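PDB 1ZJ8: sulfite reductase [ferredoxin] from Mycobacterium tuberculosis, which catalyses the six-electron reduction of sulfite to sulfide with electrons from reduced ferredoxin, using a siroheme and a [4Fe-4S] cluster. Local coordinates for residues Thr81-Gly86 with Ser429-Cys434; Lys218-Ile223 with Lys299-Phe304; His231-Val236 with Gly256-Asn261. All coordinates share one frame; numbering follows the deposited sequence.

Contact 1. Residues Thr81-Gly86 with Ser429-Cys434. With SF4 (iron/sulfur cluster), chain D.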
# COMPACT_ATOMS: atom_id res chain seq x y z
N THR A 81 17.68 0.38 0.06
CA THR A 81 18.69 0.39 -1.00
C THR A 81 18.01 0.13 -2.37
O THR A 81 17.10 -0.70 -2.45
CB THR A 81 19.74 -0.71 -0.68
OG1 THR A 81 21.04 -0.27 -1.07
CG2 THR A 81 19.37 -2.06 -1.31
N GLN A 82 18.41 0.81 -3.45
CA GLN A 82 17.76 0.57 -4.75
C GLN A 82 18.58 -0.36 -5.69
O GLN A 82 19.79 -0.52 -5.52
CB GLN A 82 17.34 1.89 -5.44
CG GLN A 82 18.42 2.73 -6.13
CD GLN A 82 17.85 3.79 -7.10
OE1 GLN A 82 17.10 4.70 -6.70
NE2 GLN A 82 18.22 3.69 -8.38
N ARG A 83 17.90 -0.95 -6.68
CA ARG A 83 18.49 -1.95 -7.61
C ARG A 83 19.45 -1.32 -8.63
O ARG A 83 19.08 -0.38 -9.35
CB ARG A 83 17.40 -2.73 -8.36
CG ARG A 83 17.90 -3.93 -9.22
CD ARG A 83 16.89 -4.30 -10.34
NE ARG A 83 17.16 -5.55 -11.07
CZ ARG A 83 16.91 -6.78 -10.61
NH1 ARG A 83 16.46 -6.96 -9.38
NH2 ARG A 83 17.15 -7.85 -11.37
N GLU A 84 20.68 -1.85 -8.69
CA GLU A 84 21.66 -1.43 -9.69
C GLU A 84 21.13 -1.74 -11.09
O GLU A 84 20.35 -2.69 -11.30
CB GLU A 84 23.02 -2.13 -9.47
CG GLU A 84 24.17 -1.55 -10.29
CD GLU A 84 24.43 -0.10 -9.94
OE1 GLU A 84 25.10 0.13 -8.92
OE2 GLU A 84 23.96 0.80 -10.66
N GLN A 85 21.55 -0.91 -12.05
CA GLN A 85 21.10 -1.01 -13.44
C GLN A 85 21.66 -2.23 -14.16
O GLN A 85 22.75 -2.69 -13.85
CB GLN A 85 21.58 0.21 -14.25
CG GLN A 85 21.18 1.58 -13.72
CD GLN A 85 19.68 1.79 -13.69
OE1 GLN A 85 18.94 1.14 -14.44
NE2 GLN A 85 19.22 2.67 -12.81
N GLY A 86 20.92 -2.74 -15.15
CA GLY A 86 21.43 -3.74 -16.09
C GLY A 86 21.22 -5.20 -15.74
O GLY A 86 21.46 -6.08 -16.57
N SER A 429 6.62 -1.30 -8.10
CA SER A 429 7.80 -0.64 -8.66
C SER A 429 8.47 -1.50 -9.75
O SER A 429 8.79 -1.01 -10.85
CB SER A 429 8.74 -0.31 -7.53
OG SER A 429 7.97 0.29 -6.51
N GLY A 430 8.65 -2.78 -9.44
CA GLY A 430 9.22 -3.72 -10.39
C GLY A 430 10.69 -3.46 -10.65
O GLY A 430 11.33 -2.60 -9.99
N ILE A 431 11.20 -4.17 -11.65
CA ILE A 431 12.64 -4.29 -11.89
C ILE A 431 13.37 -2.96 -12.19
O ILE A 431 14.60 -2.93 -12.16
CB ILE A 431 12.89 -5.30 -13.05
CG1 ILE A 431 14.33 -5.83 -13.02
CG2 ILE A 431 12.54 -4.69 -14.41
CD1 ILE A 431 14.48 -7.22 -13.71
N GLU A 432 12.62 -1.89 -12.49
CA GLU A 432 13.20 -0.54 -12.66
C GLU A 432 14.00 -0.03 -11.42
O GLU A 432 14.93 0.76 -11.56
CB GLU A 432 12.08 0.46 -13.00
CG GLU A 432 12.48 1.91 -13.33
CD GLU A 432 11.44 2.95 -12.88
OE1 GLU A 432 10.52 2.62 -12.09
OE2 GLU A 432 11.57 4.12 -13.30
N PHE A 433 13.60 -0.46 -10.23
CA PHE A 433 14.23 -0.01 -8.99
C PHE A 433 14.29 -1.08 -7.88
O PHE A 433 15.06 -0.96 -6.93
CB PHE A 433 13.47 1.21 -8.41
CG PHE A 433 13.65 2.53 -9.17
CD1 PHE A 433 14.92 3.07 -9.39
CD2 PHE A 433 12.54 3.27 -9.58
CE1 PHE A 433 15.07 4.31 -10.06
CE2 PHE A 433 12.69 4.50 -10.24
CZ PHE A 433 13.95 5.02 -10.48
N CYS A 434 13.48 -2.13 -7.99
CA CYS A 434 13.34 -3.10 -6.92
C CYS A 434 14.30 -4.30 -7.06
O CYS A 434 14.43 -4.87 -8.14
CB CYS A 434 11.90 -3.63 -6.90
SG CYS A 434 11.61 -4.63 -5.47
FE1 SF4 D . 8.08 -7.54 -5.50
FE2 SF4 D . 7.02 -5.33 -4.30
FE3 SF4 D . 9.40 -5.16 -5.62
FE4 SF4 D . 6.99 -5.38 -6.88
S1 SF4 D . 7.72 -3.60 -5.61
S2 SF4 D . 8.92 -6.57 -7.39
S3 SF4 D . 5.87 -6.87 -5.55
S4 SF4 D . 9.00 -6.40 -3.73
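The cysteine loop that holds the [4Fe-4S] cluster meets the edge strand 79-83 here: Phe-433 and Cys-434, with Ile-431, receive Arg-83 and Gln-82. The backbone makes the first join. Arg-83 N donates to Phe-433 O over 2.9 Å, at 158°, reaching the oxygen from above the carbonyl plane. The arginine side chain makes the second. With CG placed trans to its backbone N (chi1 -172°), the chain runs out extended across the loop, and NH1 finds Cys-434 O at 3.2 Å. This bond lies in the plane of that carbonyl, on a lone pair, but it is bent (136° at the hydrogen). Ile-431 lies over one face of the guanidinium, its CG1 3.4 Å from Arg-83 NE. An arginine suits the place because its long aliphatic part packs on the loop while its several N-H groups serve several carbonyls; NH2 turns to Tyr-87 O and Thr-92 OG1. Gln-82 runs alongside Phe-433, the amide plane strongly inclined to the ring. Its NE2 stands at the ring edge, 3.5 Å from Phe-433 CD1, while OE1 accepts from Trp-148 N. His-147 stacks on the same phenyl ring, and Trp-148 meets it nearly at right angles, an aromatic setting that suits a phenylalanine.

Within the loop, Gly-430 O takes hydrogen bonds from Phe-433 N and Cys-434 N, which come from opposite faces of its plane. Gly-430 itself has a positive phi, easily adopted by glycine. The resulting tight turn presents Cys-434 SG to the cluster, 2.3 Å from iron FE3. Cys-428 and Cys-434 form the C-x5-C half of the cluster-binding signature of siroheme-dependent sulfite and nitrite reductases, completed by Cys-474 and Cys-478.

Contact 2. Residues Lys218-Ile223 with Lys299-Phe304. With SRM (siroheme), chain E.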
# COMPACT_ATOMS: atom_id res chain seq x y z
N LYS A 218 7.05 -6.30 9.93
CA LYS A 218 6.26 -5.13 9.55
C LYS A 218 4.80 -5.30 9.99
O LYS A 218 4.28 -6.43 10.07
CB LYS A 218 6.37 -4.86 8.04
CG LYS A 218 5.75 -5.92 7.13
CD LYS A 218 5.64 -5.45 5.68
CE LYS A 218 6.84 -5.86 4.82
NZ LYS A 218 6.78 -5.24 3.45
N TYR A 219 4.15 -4.16 10.24
CA TYR A 219 2.82 -4.07 10.84
C TYR A 219 1.99 -2.96 10.21
O TYR A 219 2.30 -1.78 10.34
CB TYR A 219 2.97 -3.79 12.32
CG TYR A 219 1.72 -3.84 13.17
CD1 TYR A 219 1.19 -5.04 13.57
CD2 TYR A 219 1.13 -2.67 13.63
CE1 TYR A 219 0.08 -5.09 14.39
CE2 TYR A 219 0.02 -2.71 14.45
CZ TYR A 219 -0.50 -3.93 14.84
OH TYR A 219 -1.61 -4.01 15.66
N LYS A 220 0.91 -3.35 9.55
CA LYS A 220 0.12 -2.47 8.71
C LYS A 220 -1.25 -2.21 9.33
O LYS A 220 -1.97 -3.15 9.72
CB LYS A 220 -0.04 -3.09 7.32
CG LYS A 220 1.21 -3.00 6.48
CD LYS A 220 1.10 -3.77 5.17
CE LYS A 220 2.35 -3.52 4.32
NZ LYS A 220 2.57 -4.48 3.19
N THR A 221 -1.62 -0.93 9.35
CA THR A 221 -2.82 -0.48 10.01
C THR A 221 -3.71 0.36 9.07
O THR A 221 -3.22 1.20 8.29
CB THR A 221 -2.46 0.30 11.29
OG1 THR A 221 -1.81 -0.59 12.21
CG2 THR A 221 -3.68 0.89 11.96
N ALA A 222 -5.03 0.14 9.18
CA ALA A 222 -6.01 0.92 8.46
C ALA A 222 -7.16 1.41 9.37
O ALA A 222 -7.76 0.61 10.09
CB ALA A 222 -6.54 0.11 7.34
N ILE A 223 -7.46 2.71 9.33
CA ILE A 223 -8.56 3.30 10.13
C ILE A 223 -9.44 4.25 9.30
O ILE A 223 -8.95 5.28 8.84
CB ILE A 223 -7.99 4.05 11.34
CG1 ILE A 223 -7.27 3.08 12.29
CG2 ILE A 223 -9.11 4.77 12.09
CD1 ILE A 223 -6.55 3.76 13.40
N LYS A 299 7.65 -16.63 8.34
CA LYS A 299 6.54 -17.13 9.17
C LYS A 299 6.46 -16.29 10.45
O LYS A 299 6.17 -16.80 11.54
CB LYS A 299 6.74 -18.62 9.48
CG LYS A 299 5.50 -19.40 10.01
CD LYS A 299 5.96 -20.54 10.97
CE LYS A 299 4.86 -21.09 11.87
NZ LYS A 299 4.26 -22.34 11.35
N ALA A 300 6.69 -14.98 10.29
CA ALA A 300 6.81 -14.04 11.40
C ALA A 300 5.58 -13.13 11.57
O ALA A 300 5.36 -12.60 12.65
CB ALA A 300 8.07 -13.19 11.22
N ARG A 301 4.79 -12.98 10.51
CA ARG A 301 3.73 -11.98 10.47
C ARG A 301 2.48 -12.36 11.26
O ARG A 301 2.19 -13.55 11.45
CB ARG A 301 3.35 -11.69 9.02
CG ARG A 301 4.52 -11.14 8.27
CD ARG A 301 4.14 -10.18 7.23
NE ARG A 301 3.36 -9.07 7.74
CZ ARG A 301 2.93 -8.08 6.97
NH1 ARG A 301 3.26 -8.06 5.69
NH2 ARG A 301 2.21 -7.09 7.47
N LEU A 302 1.74 -11.34 11.68
CA LEU A 302 0.62 -11.55 12.57
C LEU A 302 -0.43 -12.51 12.01
O LEU A 302 -1.02 -13.29 12.76
CB LEU A 302 -0.02 -10.21 12.91
CG LEU A 302 -1.19 -10.25 13.91
CD1 LEU A 302 -0.74 -10.92 15.20
CD2 LEU A 302 -1.73 -8.85 14.17
N LYS A 303 -0.66 -12.47 10.70
CA LYS A 303 -1.64 -13.38 10.06
C LYS A 303 -1.48 -14.86 10.49
O LYS A 303 -2.46 -15.58 10.65
CB LYS A 303 -1.59 -13.24 8.52
CG LYS A 303 -0.21 -13.46 7.86
CD LYS A 303 -0.29 -13.38 6.32
CE LYS A 303 0.88 -14.11 5.64
NZ LYS A 303 0.92 -13.97 4.16
N PHE A 304 -0.23 -15.28 10.69
CA PHE A 304 0.10 -16.66 11.05
C PHE A 304 -0.36 -17.00 12.49
O PHE A 304 -1.07 -18.01 12.73
CB PHE A 304 1.62 -16.90 10.88
CG PHE A 304 2.10 -16.87 9.43
CD1 PHE A 304 1.74 -17.88 8.54
CD2 PHE A 304 2.92 -15.84 8.97
CE1 PHE A 304 2.17 -17.85 7.22
CE2 PHE A 304 3.37 -15.81 7.63
CZ PHE A 304 2.99 -16.81 6.76
FE SRM E . 5.84 -3.63 -0.20
CHA SRM E . 8.91 -5.11 0.08
CHB SRM E . 7.00 -1.75 -2.72
CHC SRM E . 2.93 -2.19 -0.44
CHD SRM E . 4.31 -6.65 0.50
NA SRM E . 7.65 -3.32 -1.00
C1A SRM E . 8.82 -3.92 -0.67
C2A SRM E . 10.03 -3.22 -1.20
CMA SRM E . 10.61 -2.35 -0.13
CDA SRM E . 11.02 -4.15 -1.83
CEA SRM E . 12.27 -4.52 -1.09
O3A SRM E . 12.16 -5.13 -0.02
O4A SRM E . 13.38 -4.22 -1.54
C3A SRM E . 9.41 -2.40 -2.29
CAA SRM E . 9.98 -1.03 -2.43
CBA SRM E . 11.09 -1.22 -3.43
CCA SRM E . 11.27 0.00 -4.26
O1A SRM E . 10.26 0.63 -4.66
O2A SRM E . 12.44 0.38 -4.52
C4A SRM E . 7.95 -2.47 -1.98
NB SRM E . 5.17 -2.13 -1.27
C1B SRM E . 5.74 -1.40 -2.24
C2B SRM E . 4.94 -0.23 -2.72
CMB SRM E . 5.75 1.01 -3.00
CDB SRM E . 4.26 -0.64 -3.98
CEB SRM E . 3.41 0.36 -4.68
O3B SRM E . 3.71 0.85 -5.79
O4B SRM E . 2.38 0.70 -4.10
C3B SRM E . 3.96 -0.12 -1.57
CAB SRM E . 4.51 0.74 -0.47
CBB SRM E . 3.42 1.35 0.37
CCB SRM E . 4.00 2.00 1.59
O1B SRM E . 4.13 3.22 1.65
O2B SRM E . 4.34 1.34 2.56
C4B SRM E . 4.00 -1.53 -1.05
NC SRM E . 4.03 -4.30 -0.13
C1C SRM E . 2.93 -3.53 -0.07
C2C SRM E . 1.75 -4.25 0.02
CDC SRM E . 0.34 -3.79 -0.14
CEC SRM E . -0.43 -3.23 0.99
O3C SRM E . 0.14 -2.97 2.07
O4C SRM E . -1.65 -3.08 0.79
C3C SRM E . 2.18 -5.52 0.24
CAC SRM E . 1.17 -6.61 0.41
CBC SRM E . 0.33 -6.67 1.66
CCC SRM E . 1.15 -7.29 2.78
O1C SRM E . 2.10 -6.66 3.30
O2C SRM E . 0.84 -8.46 3.13
C4C SRM E . 3.55 -5.52 0.21
ND SRM E . 6.48 -5.40 0.54
C1D SRM E . 5.71 -6.50 0.55
C2D SRM E . 6.54 -7.64 0.62
CAD SRM E . 6.09 -8.94 1.27
CBD SRM E . 6.38 -9.15 2.72
CCD SRM E . 5.88 -10.34 3.50
O1D SRM E . 5.06 -10.10 4.41
O2D SRM E . 6.26 -11.51 3.22
C3D SRM E . 7.84 -7.17 0.65
CDD SRM E . 9.03 -7.94 1.16
CED SRM E . 9.31 -8.14 2.64
O3D SRM E . 8.72 -7.48 3.49
O4D SRM E . 10.14 -8.97 3.02
C4D SRM E . 7.79 -5.79 0.60
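Arg-301 buries the most surface in this contact, and it lies against Lys-218, in the chain leading into strand 219-224. The aliphatic part of the lysine covers the guanidinium: Lys-218 CG stands over the centre of one face, 3.6 Å from Arg-301 CZ. Bends at chi2 and chi3 (56°) fold the arginine chain so that its flat end reaches both this lysine and the siroheme. There NH1 points at a propionate, giving a nearly straight hydrogen bond of 3.0 Å (174°) from Arg-301 NH1 to siroheme O1D, which lies in the guanidinium plane at its edge. The same NH1 also bonds to siroheme O1C, though the position of that oxygen is less certain. Arg-301 NH2 forms a salt bridge with Asp-235, so the group is held between an acidic side chain and the cofactor carboxylates, a task for which arginine's fan of donors is apt.

Lys-218 carries on past the arginine, bent at chi3, toward the macrocycle, and Lys-220 runs extended beside it toward the siroheme carboxylates. Both lysine ends are modelled too close to the cofactor for their exact places or bonding to be trusted.

Below this charged layer, Leu-302 turns its CD2 to the edge of the Tyr-219 ring, 4.2 Å from CE1. Phe-288 of helix 277-291 meets the same ring, making an apolar floor well suited to leucine and tyrosine.

Lysines over the siroheme face remote from the cluster, with an arginine on the propionates, are consistent with the anion-binding side of the sulfite reductase active site, where sulfite binds in related enzymes.

Contact 3. Residues His231-Val236 with Gly256-Asn261. With SRM (siroheme), chain E.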
# COMPACT_ATOMS: atom_id res chain seq x y z
N HIS A 231 -9.10 -2.89 4.07
CA HIS A 231 -8.84 -3.28 5.45
C HIS A 231 -8.65 -4.76 5.59
O HIS A 231 -7.82 -5.21 6.37
CB HIS A 231 -9.97 -2.82 6.35
CG HIS A 231 -11.31 -3.39 6.00
ND1 HIS A 231 -11.91 -4.40 6.73
CD2 HIS A 231 -12.20 -3.05 5.04
CE1 HIS A 231 -13.10 -4.66 6.22
NE2 HIS A 231 -13.30 -3.85 5.20
N GLU A 232 -9.40 -5.51 4.79
CA GLU A 232 -9.40 -6.96 4.85
C GLU A 232 -7.99 -7.57 4.78
O GLU A 232 -7.81 -8.71 5.19
CB GLU A 232 -10.29 -7.51 3.73
CG GLU A 232 -11.81 -7.23 3.94
CD GLU A 232 -12.42 -6.21 2.96
OE1 GLU A 232 -11.79 -5.17 2.66
OE2 GLU A 232 -13.57 -6.45 2.50
N ILE A 233 -7.01 -6.81 4.27
CA ILE A 233 -5.62 -7.30 4.13
C ILE A 233 -4.58 -6.50 4.96
O ILE A 233 -3.38 -6.52 4.66
CB ILE A 233 -5.22 -7.34 2.64
CG1 ILE A 233 -5.34 -5.94 1.99
CG2 ILE A 233 -6.10 -8.35 1.88
CD1 ILE A 233 -4.02 -5.36 1.51
N ASN A 234 -5.04 -5.80 5.99
CA ASN A 234 -4.15 -5.13 6.95
C ASN A 234 -3.97 -6.00 8.23
O ASN A 234 -4.81 -6.84 8.53
CB ASN A 234 -4.72 -3.72 7.29
CG ASN A 234 -4.40 -2.66 6.20
OD1 ASN A 234 -3.33 -2.07 6.21
ND2 ASN A 234 -5.35 -2.39 5.31
N ASP A 235 -2.87 -5.82 8.95
CA ASP A 235 -2.66 -6.55 10.20
C ASP A 235 -3.72 -6.21 11.22
O ASP A 235 -4.10 -7.06 12.02
CB ASP A 235 -1.30 -6.21 10.81
CG ASP A 235 -0.16 -6.66 9.95
OD1 ASP A 235 0.10 -7.89 9.92
OD2 ASP A 235 0.47 -5.80 9.29
N VAL A 236 -4.16 -4.96 11.21
CA VAL A 236 -5.19 -4.49 12.14
C VAL A 236 -6.02 -3.39 11.47
O VAL A 236 -5.48 -2.52 10.79
CB VAL A 236 -4.57 -3.99 13.50
CG1 VAL A 236 -3.68 -2.77 13.30
CG2 VAL A 236 -5.68 -3.67 14.52
N GLY A 256 -4.52 -9.84 8.78
CA GLY A 256 -4.52 -9.75 7.32
C GLY A 256 -3.16 -9.66 6.68
O GLY A 256 -2.19 -9.30 7.34
N GLY A 257 -3.09 -9.98 5.39
CA GLY A 257 -1.83 -9.93 4.63
C GLY A 257 -1.92 -10.73 3.34
O GLY A 257 -2.71 -11.68 3.26
N LEU A 258 -1.15 -10.34 2.33
CA LEU A 258 -1.08 -11.09 1.07
C LEU A 258 0.35 -11.22 0.64
O LEU A 258 0.92 -10.27 0.10
CB LEU A 258 -1.73 -10.35 -0.11
CG LEU A 258 -3.00 -9.54 -0.06
CD1 LEU A 258 -2.86 -8.46 -1.11
CD2 LEU A 258 -4.21 -10.41 -0.35
N SER A 259 0.97 -12.36 0.79
CA SER A 259 2.26 -12.47 0.11
C SER A 259 2.18 -13.75 -0.67
O SER A 259 1.22 -13.99 -1.42
CB SER A 259 3.42 -12.41 1.12
OG SER A 259 4.67 -12.42 0.44
N THR A 260 3.21 -14.61 -0.44
CA THR A 260 3.16 -15.95 -0.95
C THR A 260 1.99 -16.67 -0.32
O THR A 260 1.45 -17.56 -0.92
CB THR A 260 4.42 -16.73 -0.61
OG1 THR A 260 4.47 -16.92 0.80
CG2 THR A 260 5.70 -15.98 -1.09
N ASN A 261 1.60 -16.28 0.90
CA ASN A 261 0.52 -16.99 1.62
C ASN A 261 -0.62 -16.07 2.09
O ASN A 261 -0.62 -15.62 3.23
CB ASN A 261 1.11 -17.78 2.79
CG ASN A 261 0.37 -19.07 3.05
OD1 ASN A 261 -0.86 -19.09 3.12
ND2 ASN A 261 1.11 -20.17 3.17
FE SRM E . 5.84 -3.63 -0.20
CHA SRM E . 8.91 -5.11 0.08
CHB SRM E . 7.00 -1.75 -2.72
CHC SRM E . 2.93 -2.19 -0.44
CHD SRM E . 4.31 -6.65 0.50
NA SRM E . 7.65 -3.32 -1.00
C1A SRM E . 8.82 -3.92 -0.67
C2A SRM E . 10.03 -3.22 -1.20
CMA SRM E . 10.61 -2.35 -0.13
CDA SRM E . 11.02 -4.15 -1.83
CEA SRM E . 12.27 -4.52 -1.09
O3A SRM E . 12.16 -5.13 -0.02
O4A SRM E . 13.38 -4.22 -1.54
C3A SRM E . 9.41 -2.40 -2.29
CAA SRM E . 9.98 -1.03 -2.43
CBA SRM E . 11.09 -1.22 -3.43
CCA SRM E . 11.27 0.00 -4.26
O1A SRM E . 10.26 0.63 -4.66
O2A SRM E . 12.44 0.38 -4.52
C4A SRM E . 7.95 -2.47 -1.98
NB SRM E . 5.17 -2.13 -1.27
C1B SRM E . 5.74 -1.40 -2.24
C2B SRM E . 4.94 -0.23 -2.72
CMB SRM E . 5.75 1.01 -3.00
CDB SRM E . 4.26 -0.64 -3.98
CEB SRM E . 3.41 0.36 -4.68
O3B SRM E . 3.71 0.85 -5.79
O4B SRM E . 2.38 0.70 -4.10
C3B SRM E . 3.96 -0.12 -1.57
CAB SRM E . 4.51 0.74 -0.47
CBB SRM E . 3.42 1.35 0.37
CCB SRM E . 4.00 2.00 1.59
O1B SRM E . 4.13 3.22 1.65
O2B SRM E . 4.34 1.34 2.56
C4B SRM E . 4.00 -1.53 -1.05
NC SRM E . 4.03 -4.30 -0.13
C1C SRM E . 2.93 -3.53 -0.07
C2C SRM E . 1.75 -4.25 0.02
CDC SRM E . 0.34 -3.79 -0.14
CEC SRM E . -0.43 -3.23 0.99
O3C SRM E . 0.14 -2.97 2.07
O4C SRM E . -1.65 -3.08 0.79
C3C SRM E . 2.18 -5.52 0.24
CAC SRM E . 1.17 -6.61 0.41
CBC SRM E . 0.33 -6.67 1.66
CCC SRM E . 1.15 -7.29 2.78
O1C SRM E . 2.10 -6.66 3.30
O2C SRM E . 0.84 -8.46 3.13
C4C SRM E . 3.55 -5.52 0.21
ND SRM E . 6.48 -5.40 0.54
C1D SRM E . 5.71 -6.50 0.55
C2D SRM E . 6.54 -7.64 0.62
CAD SRM E . 6.09 -8.94 1.27
CBD SRM E . 6.38 -9.15 2.72
CCD SRM E . 5.88 -10.34 3.50
O1D SRM E . 5.06 -10.10 4.41
O2D SRM E . 6.26 -11.51 3.22
C3D SRM E . 7.84 -7.17 0.65
CDD SRM E . 9.03 -7.94 1.16
CED SRM E . 9.31 -8.14 2.64
O3D SRM E . 8.72 -7.48 3.49
O4D SRM E . 10.14 -8.97 3.02
C4D SRM E . 7.79 -5.79 0.60
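Ile-233 and Gly-256 bring two loops together, their touching parts running about 100° apart; two kinds of interaction join them, and a third ties them to the siroheme and its surroundings.

Backbone against backbone comes first. The CA atoms of Ile-233 and Gly-256 are only 4.2 Å apart, and Gly-256 N gives Asn-234 O a weak hydrogen bond of 3.0 Å, bent to 124°. Gly-256 faces the carbonyls of Glu-232, Ile-233 and Asn-234, and the lack of a side chain is what permits so close an approach. A short turn shapes the partner: Asn-234 N donates to His-231 O, curling the chain through Glu-232 and Ile-233. Gly-257 follows in an extended form with positive phi, a conformation natural to glycine, and brings the next N-H to the cofactor.

Apolar packing is the second kind. Ile-233 CG2 touches Leu-258 CD2 at 3.6 Å, the two chains crossing at a slant. The beta-branch of the isoleucine serves two directions: CG1 sits between the backbone N and the carbonyl carbon (chi1 59°), sending CD1 to siroheme O4C at 3.4 Å, while CG2 is left for the leucine. Leu-258 also packs on Phe-518.

Polar bonds are the third. Leu-258 N donates to siroheme O2C over 2.9 Å at 154°, a backbone bond that leaves the leucine side chain to its packing. Ser-259 OG makes a weak bond of 3.3 Å to siroheme O2D; serine is small enough to sit beside that carboxylate. On the other loop, Asp-235 OD2 accepts from Lys-220 N, and Asn-234 OD1 from Arg-141.

Two loops at the ends of adjacent strands, one giving a backbone N-H and the other an isoleucine methyl, form part of the siroheme pocket of this 4Fe-4S reductase family.

Contacts 2 and 3 form one neighbourhood, their centres 7 Å apart, with contact 3 nested in the loop that contact 2 closes. Asp-235, of contact 3, ties to both segments of contact 2. Contact 1 encloses both along the chain, yet in space its centre is 25 Å from either; its nearest atoms are about 10 Å from contact 2 and about 12 Å from contact 3. The cofactors occupy the interval. Contact 1 ligates the cluster and, through Ser-429 OG, bonds siroheme O1A; contacts 2 and 3 hold other siroheme carboxylates. The side chain of Cys-478, the probable axial ligand, is about 6 Å from that of Lys-218.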